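Local coordinates for protein SnoK (Streptomyces nogalater, PDB 5EPA) that acts as a non-heme iron, 2-oxoglutarate-dependent carbocyclase in the biosynthesis of nogalamycin, at residues 59-63 with 64-68; 69-72 with 73-77; 90-93 with 94-98; 188-191 with 192-195. One frame throughout, in Å; residues are numbered along the deposited sequence.

In the fold
Contacts 1, 2 and 3 follow one another along the chain, and contact 4 comes much later. Contact 1 ends helix 47-64 and leads into strand 67-70. Contact 2 turns that strand back into strand 76-81, and the two contacts pack where Ile68 CD1 meets Glu73 CA at 3.9 Å. Contact 3 touches contact 1 through Leu91 CD1 and Val60 CG2, 4.1 Å apart. Contact 2 reaches the active site: the side chain of Trp69 is about 5 Å from the iron, which His133, Asp135 and His222 hold. Contact 4 lies at the surface, across the chain's centre from contact 3, with centres about 36 Å apart; its Leu191 side chain is still about 7 Å from that of His133.

Contact 1 (59-63 with 64-68); sequences EVLEK and EGREI
Val60 and Glu64 are joined by a backbone bond of the last turn of helix 47-64. Glu64 N donates to Val60 O at 2.8 Å and nearly straight, 168°. The next bond, Gly65 N to Leu61 O at 3.0 Å, is more bent. Gly65 leaves the helix with a positive phi of 80°, where a side chain would press on the oxygen of Glu64. A water also donates to Leu61 O, at 2.7 Å. Arg66 NH2 gives that water a weak bond.

The side chains pack in two places. Arg66 bends at chi2 and chi3, which brings its guanidinium back over the helix end. Leu61 CD2 sits over the centre of one face of the Arg66 guanidinium, 4.1 Å above its plane. Val60 CG1 meets Glu64 CG at 3.7 Å. Val60 and Leu61 both pack on Val81.

Charge plays a looser part. Lys63 and Glu64 run side by side, but Lys63 NZ stays 4.7 Å from Glu64 OE2. Lys63 CE comes to 3.5 Å from Glu64 OE2 instead. Without the CG and carboxylate of Glu64, as with an alanine here, Lys63 would probably lose this nearby negative charge and a gap would open beside Val60 CG1.

The helix end is thus closed mainly by backbone bonds and water. Charged side chains pack through CH2 groups and the flat guanidinium, and Lys63 and Glu64 probably attract only weakly.

Contact 2 (69-72 with 73-77); sequences WGAG and EDEVQ. With AKG (2-oxoglutaric acid), chain H.
Trp69 and Gln77 meet just below the loop of the hairpin formed by strands 67-70 and 76-81. Gln77 N donates to Trp69 O at 2.9 Å. Gly70 and Val76 form an antiparallel non-hydrogen-bonded pair. Packing is tight: Gly70 CA lies 3.5 Å from Glu75 O in a CA-H...O contact, and a side chain there would clash with that oxygen. At the tip, Gly72 to Glu75 form a type I turn, with Glu75 N donating to Gly72 O.

The rest is looser and wet. The Trp69 and Gln77 side chains cross at a slant, ring and amide planes 40° apart. One water bridges them, accepting from Trp69 NE1 at 3.0 Å and donating to Gln77 OE1 at 2.9 Å. That oxygen also takes the Leu131 N-H. A second water joins Ala71 N, Glu75 O and Gln77 NE2.

A chi1 of 176° swings the indole away from the backbone N and carries its six-membered ring to 2-oxoglutarate. Trp69 CH2 lies 3.6 Å from the keto oxygen O5, at the edge of the ring. Replacing Trp69 by an alanine is likely to open a gap beside the ligand and leave the water without its indole donor.

The hairpin thus gives the pocket an apolar wall.

Contact 3 (90-93 with 94-98); sequences ELRS and LVLHP
Leu91 O receives two backbone donors as the chain passes from a 3-10 segment into helix 92-95. Val95 N bonds Leu91 O at 3.2 Å with an angle of 166°. Leu94 N bonds Leu91 O weakly at 3.0 Å. Leu96 N then donates to Arg92 O at 3.0 Å. Leu96 is already past the helix, and His97 N closes the turn by donating to Leu94 O.

Ser93 folds its hydroxyl back along the chain. Its chi1 of 66° sets OG between the backbone N and the carbonyl carbon, and Ser93 OG donates to Glu90 O at 2.7 Å. This satisfies a carbonyl at the start of the segment.

Leu91 and Leu94 lie side by side and point the same way. Leu91 CD2 meets Leu94 CD2 at 4.1 Å. Helix 47-64 packs on this pair through Ala56 and Phe53. Val95 reaches back with CG2, which lies 3.5 Å from Arg92 O, and it also packs on Val238 of strand 233-242.

His97 CB is 3.2 Å from Ser93 O, and that oxygen lies at the ring edge, near its plane. Pro98 CD stands 3.6 Å above one face of the His97 ring, offset toward the rim. Beyond the segments, His97 NE2 bonds Glu49 OE2. His97 ND1 makes a weak bond to Ile100 N, so His97 serves as N-cap of helix 98-108.

Leu91, Leu94 and Val95 are thus buried against helix 47-64 and the sheet. Ser93 OG is used in a bond of the turn, and Val95 O bonds Tyr240. His97 ends one turn, starts the next helix and is tied to Glu49.

Contact 4 (188-191 with 192-195); sequences FRDL and ADVW
Leu191 packs on Val194, near the end of helix 191-194, and on Trp195, just past it. Leu191 CB lies 3.3 Å from Ala192 N, the next residue in the chain. CG is anti to the backbone N (chi1 -175°), which carries the branch along the helix toward Trp195. Leu191 CG itself lies 4.0 Å from Ala192 N. Leu191 CD1 meets Trp195 CB at 4.2 Å and also touches Val194 CB. The other methyl, Leu191 CD2, comes to the edge of the indole, near its plane, 4.4 Å from Trp195 CE3. Outside the segments Leu191 also touches Tyr198 and Val221, and Trp195 makes a cation-pi contact with Arg173.

The backbone holds this group together. Trp195 N donates to Leu191 O at 2.7 Å. Asp190 O accepts from both Asp193 N and Val194 N. Val194 CG2 also packs against Arg189 CB at 3.7 Å.

Asp190 is the N-cap residue, though its carboxylate makes no capping bond. It runs side by side with Asp193, and Asp190 OD2 is 3.9 Å from Asp193 OD2. A water donates to Asp193 OD2 at 2.7 Å and accepts from Asp190 N.

The two like charges would tend to repel. The water and the helix N-terminus probably ease this repulsion. Leu191, by contrast, is in plain apolar contact with Val194 and Trp195.

Contact 1 (59-63 with 64-68)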
loop_
_atom_site.group_PDB
_atom_site.type_symbol
_atom_site.label_atom_id
_atom_site.label_comp_id
_atom_site.label_asym_id
_atom_site.label_seq_id
_atom_site.Cartn_x
_atom_site.Cartn_y
_atom_site.Cartn_z
ATOM N N GLU A 59 -5.133 -17.276 -8.255
ATOM C CA GLU A 59 -4.495 -17.833 -9.429
ATOM C C GLU A 59 -3.039 -17.364 -9.548
ATOM O O GLU A 59 -2.145 -18.170 -9.825
ATOM C CB GLU A 59 -5.261 -17.490 -10.709
ATOM C CG GLU A 59 -6.593 -18.234 -10.841
ATOM C CD GLU A 59 -7.455 -17.699 -11.965
ATOM O OE1 GLU A 59 -6.963 -17.618 -13.107
ATOM O OE2 GLU A 59 -8.614 -17.309 -11.702
ATOM N N VAL A 60 -2.790 -16.087 -9.288
ATOM C CA VAL A 60 -1.426 -15.583 -9.322
ATOM C C VAL A 60 -0.525 -16.272 -8.252
ATOM O O VAL A 60 0.585 -16.703 -8.536
ATOM C CB VAL A 60 -1.408 -14.086 -9.113
ATOM C CG1 VAL A 60 0.002 -13.590 -8.937
ATOM C CG2 VAL A 60 -2.083 -13.384 -10.260
ATOM N N LEU A 61 -1.036 -16.409 -7.035
ATOM C CA LEU A 61 -0.290 -17.091 -5.999
ATOM C C LEU A 61 0.089 -18.512 -6.439
ATOM O O LEU A 61 1.176 -18.973 -6.167
ATOM C CB LEU A 61 -1.074 -17.122 -4.683
ATOM C CG LEU A 61 -1.181 -15.780 -3.934
ATOM C CD1 LEU A 61 -2.353 -15.795 -2.974
ATOM C CD2 LEU A 61 0.115 -15.449 -3.221
ATOM N N GLU A 62 -0.847 -19.210 -7.033
ATOM C CA GLU A 62 -0.613 -20.587 -7.431
ATOM C C GLU A 62 0.445 -20.657 -8.532
ATOM O O GLU A 62 1.331 -21.484 -8.505
ATOM C CB GLU A 62 -1.940 -21.271 -7.834
ATOM C CG GLU A 62 -1.744 -22.698 -8.331
ATOM C CD GLU A 62 -1.524 -22.931 -9.832
ATOM O OE1 GLU A 62 -1.321 -21.976 -10.629
ATOM O OE2 GLU A 62 -1.519 -24.133 -10.227
ATOM N N LYS A 63 0.358 -19.746 -9.477
ATOM C CA LYS A 63 1.209 -19.750 -10.665
ATOM C C LYS A 63 2.632 -19.219 -10.418
ATOM O O LYS A 63 3.617 -19.806 -10.841
ATOM C CB LYS A 63 0.564 -18.860 -11.718
ATOM C CG LYS A 63 1.378 -18.879 -13.013
ATOM C CD LYS A 63 0.696 -18.211 -14.204
ATOM C CE LYS A 63 1.766 -17.717 -15.171
ATOM N NZ LYS A 63 1.192 -17.397 -16.485
ATOM N N GLU A 64 2.719 -18.120 -9.687
ATOM C CA GLU A 64 3.996 -17.472 -9.387
ATOM C C GLU A 64 4.722 -18.021 -8.157
ATOM O O GLU A 64 5.947 -17.984 -8.086
ATOM C CB GLU A 64 3.793 -15.954 -9.142
ATOM C CG GLU A 64 3.054 -15.246 -10.267
ATOM C CD GLU A 64 3.787 -15.343 -11.602
ATOM O OE1 GLU A 64 5.003 -15.046 -11.635
ATOM O OE2 GLU A 64 3.145 -15.680 -12.621
ATOM N N GLY A 65 3.981 -18.483 -7.171
ATOM C CA GLY A 65 4.561 -18.757 -5.873
ATOM C C GLY A 65 4.709 -17.468 -5.067
ATOM O O GLY A 65 4.917 -16.402 -5.630
ATOM N N ARG A 66 4.605 -17.557 -3.741
ATOM C CA ARG A 66 4.722 -16.368 -2.903
ATOM C C ARG A 66 6.122 -16.145 -2.370
ATOM O O ARG A 66 6.897 -17.054 -2.212
ATOM C CB ARG A 66 3.701 -16.405 -1.748
ATOM C CG ARG A 66 3.940 -17.489 -0.715
ATOM C CD ARG A 66 2.614 -17.987 -0.130
ATOM N NE ARG A 66 1.866 -18.745 -1.112
ATOM C CZ ARG A 66 0.559 -18.975 -1.095
ATOM N NH1 ARG A 66 -0.220 -18.506 -0.127
ATOM N NH2 ARG A 66 0.025 -19.713 -2.062
ATOM N N GLU A 67 6.395 -14.903 -2.034
ATOM C CA GLU A 67 7.608 -14.546 -1.342
ATOM C C GLU A 67 7.316 -14.158 0.118
ATOM O O GLU A 67 6.221 -13.722 0.451
ATOM C CB GLU A 67 8.287 -13.382 -2.033
ATOM C CG GLU A 67 8.468 -13.582 -3.530
ATOM C CD GLU A 67 9.653 -12.801 -4.046
ATOM O OE1 GLU A 67 9.389 -11.884 -4.878
ATOM O OE2 GLU A 67 10.799 -13.028 -3.532
ATOM N N ILE A 68 8.359 -14.242 0.943
ATOM C CA ILE A 68 8.266 -13.853 2.356
ATOM C C ILE A 68 8.747 -12.449 2.582
ATOM O O ILE A 68 9.871 -12.101 2.253
ATOM C CB ILE A 68 9.085 -14.789 3.233
ATOM C CG1 ILE A 68 8.439 -16.183 3.239
ATOM C CG2 ILE A 68 9.141 -14.263 4.661
ATOM C CD1 ILE A 68 9.322 -17.261 3.800
HETATM O O HOH W 1 1.823 -21.056 -4.575
#

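Contact 2 (69-72 with 73-77)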
loop_
_atom_site.group_PDB
_atom_site.type_symbol
_atom_site.label_atom_id
_atom_site.label_comp_id
_atom_site.label_asym_id
_atom_site.label_seq_id
_atom_site.Cartn_x
_atom_site.Cartn_y
_atom_site.Cartn_z
ATOM N N TRP A 69 7.896 -11.633 3.151
ATOM C CA TRP A 69 8.327 -10.382 3.725
ATOM C C TRP A 69 8.597 -10.704 5.181
ATOM O O TRP A 69 7.684 -10.980 5.948
ATOM C CB TRP A 69 7.224 -9.338 3.544
ATOM C CG TRP A 69 7.405 -7.974 4.143
ATOM C CD1 TRP A 69 8.357 -7.565 5.038
ATOM C CD2 TRP A 69 6.516 -6.855 3.952
ATOM N NE1 TRP A 69 8.131 -6.227 5.393
ATOM C CE2 TRP A 69 6.995 -5.787 4.752
ATOM C CE3 TRP A 69 5.347 -6.670 3.198
ATOM C CZ2 TRP A 69 6.365 -4.540 4.793
ATOM C CZ3 TRP A 69 4.701 -5.435 3.246
ATOM C CH2 TRP A 69 5.211 -4.384 4.045
ATOM N N GLY A 70 9.883 -10.660 5.543
ATOM C CA GLY A 70 10.342 -11.005 6.888
ATOM C C GLY A 70 11.670 -11.733 6.820
ATOM O O GLY A 70 12.289 -11.810 5.774
ATOM N N ALA A 71 12.101 -12.300 7.932
ATOM C CA ALA A 71 13.426 -12.935 8.024
ATOM C C ALA A 71 13.349 -14.481 7.933
ATOM O O ALA A 71 13.731 -15.188 8.846
ATOM C CB ALA A 71 14.087 -12.522 9.349
ATOM N N GLY A 72 12.827 -15.002 6.850
ATOM C CA GLY A 72 12.785 -16.462 6.664
ATOM C C GLY A 72 11.470 -17.136 7.070
ATOM O O GLY A 72 10.534 -16.477 7.546
ATOM N N GLU A 73 11.439 -18.458 6.909
ATOM C CA GLU A 73 10.207 -19.233 7.069
ATOM C C GLU A 73 9.557 -19.129 8.460
ATOM O O GLU A 73 8.346 -19.204 8.570
ATOM C CB GLU A 73 10.451 -20.693 6.739
ATOM C CG GLU A 73 11.386 -21.382 7.705
ATOM C CD GLU A 73 11.796 -22.776 7.274
ATOM O OE1 GLU A 73 11.081 -23.372 6.412
ATOM O OE2 GLU A 73 12.829 -23.267 7.813
ATOM N N ASP A 74 10.355 -18.922 9.499
ATOM C CA ASP A 74 9.820 -18.814 10.858
ATOM C C ASP A 74 9.494 -17.388 11.341
ATOM O O ASP A 74 9.090 -17.210 12.486
ATOM C CB ASP A 74 10.780 -19.466 11.858
ATOM C CG ASP A 74 10.835 -20.959 11.694
ATOM O OD1 ASP A 74 9.996 -21.529 10.988
ATOM O OD2 ASP A 74 11.720 -21.585 12.296
ATOM N N GLU A 75 9.654 -16.384 10.472
ATOM C CA GLU A 75 9.471 -14.991 10.863
ATOM C C GLU A 75 8.760 -14.244 9.769
ATOM O O GLU A 75 9.185 -13.181 9.334
ATOM C CB GLU A 75 10.805 -14.363 11.207
ATOM C CG GLU A 75 11.469 -15.077 12.358
ATOM C CD GLU A 75 12.750 -14.421 12.862
ATOM O OE1 GLU A 75 12.873 -13.168 12.818
ATOM O OE2 GLU A 75 13.656 -15.183 13.316
ATOM N N VAL A 76 7.640 -14.805 9.342
ATOM C CA VAL A 76 6.886 -14.236 8.258
ATOM C C VAL A 76 6.020 -13.105 8.775
ATOM O O VAL A 76 5.154 -13.318 9.597
ATOM C CB VAL A 76 6.004 -15.292 7.570
ATOM C CG1 VAL A 76 5.225 -14.677 6.397
ATOM C CG2 VAL A 76 6.838 -16.467 7.067
ATOM N N GLN A 77 6.204 -11.903 8.245
ATOM C CA GLN A 77 5.251 -10.807 8.424
ATOM C C GLN A 77 4.119 -10.874 7.411
ATOM O O GLN A 77 2.960 -10.751 7.772
ATOM C CB GLN A 77 5.960 -9.451 8.319
ATOM C CG GLN A 77 7.019 -9.273 9.372
ATOM C CD GLN A 77 7.823 -7.995 9.244
ATOM O OE1 GLN A 77 7.321 -6.935 8.876
ATOM N NE2 GLN A 77 9.107 -8.115 9.507
HETATM C C1 AKG H . 1.419 -1.107 2.692
HETATM O O1 AKG H . 0.382 -1.310 2.011
HETATM O O2 AKG H . 2.240 -0.164 2.534
HETATM C C2 AKG H . 1.771 -2.035 3.763
HETATM O O5 AKG H . 2.792 -1.738 4.365
HETATM C C3 AKG H . 0.920 -3.242 4.068
HETATM C C4 AKG H . 1.496 -4.253 5.063
HETATM C C5 AKG H . 0.485 -5.386 5.321
HETATM O O3 AKG H . -0.427 -5.674 4.480
HETATM O O4 AKG H . 0.551 -6.041 6.364
HETATM O O HOH W 2 9.642 -5.466 7.873
HETATM O O HOH W 3 10.377 -10.976 10.062
HETATM O O HOH W 4 13.051 -17.844 9.548
#

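Contact 3 (90-93 with 94-98)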
loop_
_atom_site.group_PDB
_atom_site.type_symbol
_atom_site.label_atom_id
_atom_site.label_comp_id
_atom_site.label_asym_id
_atom_site.label_seq_id
_atom_site.Cartn_x
_atom_site.Cartn_y
_atom_site.Cartn_z
ATOM N N GLU A 90 -6.845 -9.885 -15.647
ATOM C CA GLU A 90 -7.956 -9.250 -14.931
ATOM C C GLU A 90 -7.547 -8.223 -13.875
ATOM O O GLU A 90 -8.368 -7.399 -13.489
ATOM C CB GLU A 90 -8.870 -10.293 -14.261
ATOM C CG GLU A 90 -9.773 -11.031 -15.261
ATOM C CD GLU A 90 -10.439 -12.304 -14.690
ATOM O OE1 GLU A 90 -10.525 -12.392 -13.406
ATOM O OE2 GLU A 90 -10.856 -13.189 -15.487
ATOM N N LEU A 91 -6.286 -8.226 -13.443
ATOM C CA LEU A 91 -5.882 -7.312 -12.356
ATOM C C LEU A 91 -5.616 -5.892 -12.823
ATOM O O LEU A 91 -5.487 -4.980 -12.009
ATOM C CB LEU A 91 -4.692 -7.859 -11.583
ATOM C CG LEU A 91 -5.044 -9.104 -10.789
ATOM C CD1 LEU A 91 -3.824 -9.633 -10.081
ATOM C CD2 LEU A 91 -6.172 -8.860 -9.798
ATOM N N ARG A 92 -5.504 -5.697 -14.130
ATOM C CA ARG A 92 -5.395 -4.352 -14.663
ATOM C C ARG A 92 -6.620 -3.561 -14.250
ATOM O O ARG A 92 -6.526 -2.368 -14.010
ATOM C CB ARG A 92 -5.272 -4.386 -16.218
ATOM C CG ARG A 92 -5.227 -3.019 -16.909
ATOM C CD ARG A 92 -5.151 -3.198 -18.449
ATOM N NE ARG A 92 -3.861 -3.772 -18.781
ATOM C CZ ARG A 92 -2.758 -3.061 -18.979
ATOM N NH1 ARG A 92 -2.797 -1.723 -18.986
ATOM N NH2 ARG A 92 -1.607 -3.693 -19.222
ATOM N N SER A 93 -7.763 -4.229 -14.248
ATOM C CA SER A 93 -9.031 -3.567 -13.964
ATOM C C SER A 93 -9.206 -3.345 -12.456
ATOM O O SER A 93 -10.129 -2.713 -12.057
ATOM C CB SER A 93 -10.209 -4.368 -14.555
ATOM O OG SER A 93 -10.317 -5.620 -13.889
ATOM N N LEU A 94 -8.286 -3.866 -11.656
ATOM C CA LEU A 94 -8.213 -3.554 -10.256
ATOM C C LEU A 94 -7.404 -2.290 -10.025
ATOM O O LEU A 94 -7.887 -1.377 -9.384
ATOM C CB LEU A 94 -7.587 -4.704 -9.450
ATOM C CG LEU A 94 -7.521 -4.534 -7.951
ATOM C CD1 LEU A 94 -8.903 -4.343 -7.341
ATOM C CD2 LEU A 94 -6.861 -5.732 -7.302
ATOM N N VAL A 95 -6.181 -2.235 -10.533
ATOM C CA VAL A 95 -5.326 -1.067 -10.337
ATOM C C VAL A 95 -5.811 0.192 -11.092
ATOM O O VAL A 95 -5.613 1.302 -10.610
ATOM C CB VAL A 95 -3.841 -1.331 -10.674
ATOM C CG1 VAL A 95 -3.304 -2.469 -9.823
ATOM C CG2 VAL A 95 -3.621 -1.637 -12.159
ATOM N N LEU A 96 -6.461 -0.007 -12.240
ATOM C CA LEU A 96 -7.131 1.060 -12.959
ATOM C C LEU A 96 -8.637 0.972 -12.812
ATOM O O LEU A 96 -9.358 1.527 -13.620
ATOM C CB LEU A 96 -6.756 1.042 -14.450
ATOM C CG LEU A 96 -5.273 1.197 -14.776
ATOM C CD1 LEU A 96 -5.036 1.185 -16.277
ATOM C CD2 LEU A 96 -4.700 2.475 -14.178
ATOM N N HIS A 97 -9.124 0.359 -11.736
ATOM C CA HIS A 97 -10.534 0.390 -11.408
ATOM C C HIS A 97 -10.962 1.852 -11.392
ATOM O O HIS A 97 -10.249 2.694 -10.832
ATOM C CB HIS A 97 -10.778 -0.253 -10.038
ATOM C CG HIS A 97 -12.217 -0.492 -9.722
ATOM N ND1 HIS A 97 -13.001 0.441 -9.089
ATOM C CD2 HIS A 97 -13.015 -1.571 -9.935
ATOM C CE1 HIS A 97 -14.228 -0.036 -8.955
ATOM N NE2 HIS A 97 -14.261 -1.260 -9.451
ATOM N N PRO A 98 -12.117 2.177 -12.010
ATOM C CA PRO A 98 -12.484 3.592 -12.093
ATOM C C PRO A 98 -12.722 4.249 -10.748
ATOM O O PRO A 98 -12.376 5.408 -10.564
ATOM C CB PRO A 98 -13.779 3.580 -12.903
ATOM C CG PRO A 98 -13.772 2.264 -13.641
ATOM C CD PRO A 98 -13.029 1.309 -12.782
#

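Contact 4 (188-191 with 192-195)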
loop_
_atom_site.group_PDB
_atom_site.type_symbol
_atom_site.label_atom_id
_atom_site.label_comp_id
_atom_site.label_asym_id
_atom_site.label_seq_id
_atom_site.Cartn_x
_atom_site.Cartn_y
_atom_site.Cartn_z
ATOM N N PHE A 188 18.991 0.641 7.504
ATOM C CA PHE A 188 17.870 0.488 8.366
ATOM C C PHE A 188 18.184 1.101 9.715
ATOM O O PHE A 188 19.250 0.877 10.299
ATOM C CB PHE A 188 17.504 -0.976 8.546
ATOM C CG PHE A 188 16.480 -1.195 9.619
ATOM C CD1 PHE A 188 15.126 -0.981 9.359
ATOM C CD2 PHE A 188 16.877 -1.504 10.939
ATOM C CE1 PHE A 188 14.185 -1.114 10.385
ATOM C CE2 PHE A 188 15.927 -1.660 11.957
ATOM C CZ PHE A 188 14.584 -1.460 11.685
ATOM N N ARG A 189 17.225 1.885 10.189
ATOM C CA ARG A 189 17.256 2.465 11.555
ATOM C C ARG A 189 15.869 2.280 12.243
ATOM O O ARG A 189 14.822 2.332 11.578
ATOM C CB ARG A 189 17.597 3.956 11.518
ATOM C CG ARG A 189 18.939 4.389 10.899
ATOM C CD ARG A 189 20.122 3.870 11.693
ATOM N NE ARG A 189 21.463 4.191 11.092
ATOM C CZ ARG A 189 22.138 3.400 10.226
ATOM N NH1 ARG A 189 21.646 2.209 9.840
ATOM N NH2 ARG A 189 23.321 3.792 9.745
ATOM N N ASP A 190 15.891 2.012 13.562
ATOM C CA ASP A 190 14.665 1.962 14.341
ATOM C C ASP A 190 13.968 3.287 14.188
ATOM O O ASP A 190 14.588 4.348 14.178
ATOM C CB ASP A 190 14.954 1.668 15.809
ATOM C CG ASP A 190 15.494 0.250 16.027
ATOM O OD1 ASP A 190 15.055 -0.691 15.313
ATOM O OD2 ASP A 190 16.370 0.078 16.902
ATOM N N LEU A 191 12.662 3.244 14.045
ATOM C CA LEU A 191 11.935 4.486 13.826
ATOM C C LEU A 191 12.114 5.506 14.968
ATOM O O LEU A 191 12.193 6.714 14.721
ATOM C CB LEU A 191 10.466 4.205 13.550
ATOM C CG LEU A 191 9.664 5.448 13.185
ATOM C CD1 LEU A 191 10.222 6.152 11.938
ATOM C CD2 LEU A 191 8.222 5.069 12.939
ATOM N N ALA A 192 12.244 5.027 16.210
ATOM C CA ALA A 192 12.458 5.933 17.335
ATOM C C ALA A 192 13.791 6.677 17.232
ATOM O O ALA A 192 13.923 7.755 17.789
ATOM C CB ALA A 192 12.375 5.197 18.649
ATOM N N ASP A 193 14.779 6.099 16.545
ATOM C CA ASP A 193 16.084 6.799 16.347
ATOM C C ASP A 193 15.994 7.881 15.262
ATOM O O ASP A 193 16.526 8.955 15.402
ATOM C CB ASP A 193 17.185 5.801 16.002
ATOM C CG ASP A 193 17.546 4.884 17.184
ATOM O OD1 ASP A 193 17.556 5.338 18.345
ATOM O OD2 ASP A 193 17.807 3.688 16.971
ATOM N N VAL A 194 15.241 7.571 14.203
ATOM C CA VAL A 194 14.929 8.522 13.142
ATOM C C VAL A 194 13.994 9.645 13.613
ATOM O O VAL A 194 14.245 10.818 13.377
ATOM C CB VAL A 194 14.205 7.816 12.003
ATOM C CG1 VAL A 194 13.824 8.820 10.935
ATOM C CG2 VAL A 194 15.050 6.698 11.395
ATOM N N TRP A 195 12.902 9.259 14.266
ATOM C CA TRP A 195 11.858 10.167 14.755
ATOM C C TRP A 195 11.685 10.056 16.280
ATOM O O TRP A 195 10.898 9.269 16.740
ATOM C CB TRP A 195 10.542 9.803 14.079
ATOM C CG TRP A 195 9.406 10.731 14.320
ATOM C CD1 TRP A 195 9.470 12.008 14.784
ATOM C CD2 TRP A 195 8.031 10.458 14.096
ATOM N NE1 TRP A 195 8.224 12.549 14.846
ATOM C CE2 TRP A 195 7.317 11.617 14.434
ATOM C CE3 TRP A 195 7.324 9.337 13.645
ATOM C CZ2 TRP A 195 5.939 11.709 14.320
ATOM C CZ3 TRP A 195 5.950 9.422 13.535
ATOM C CH2 TRP A 195 5.270 10.606 13.887
HETATM O O HOH W 5 18.462 2.178 14.846
#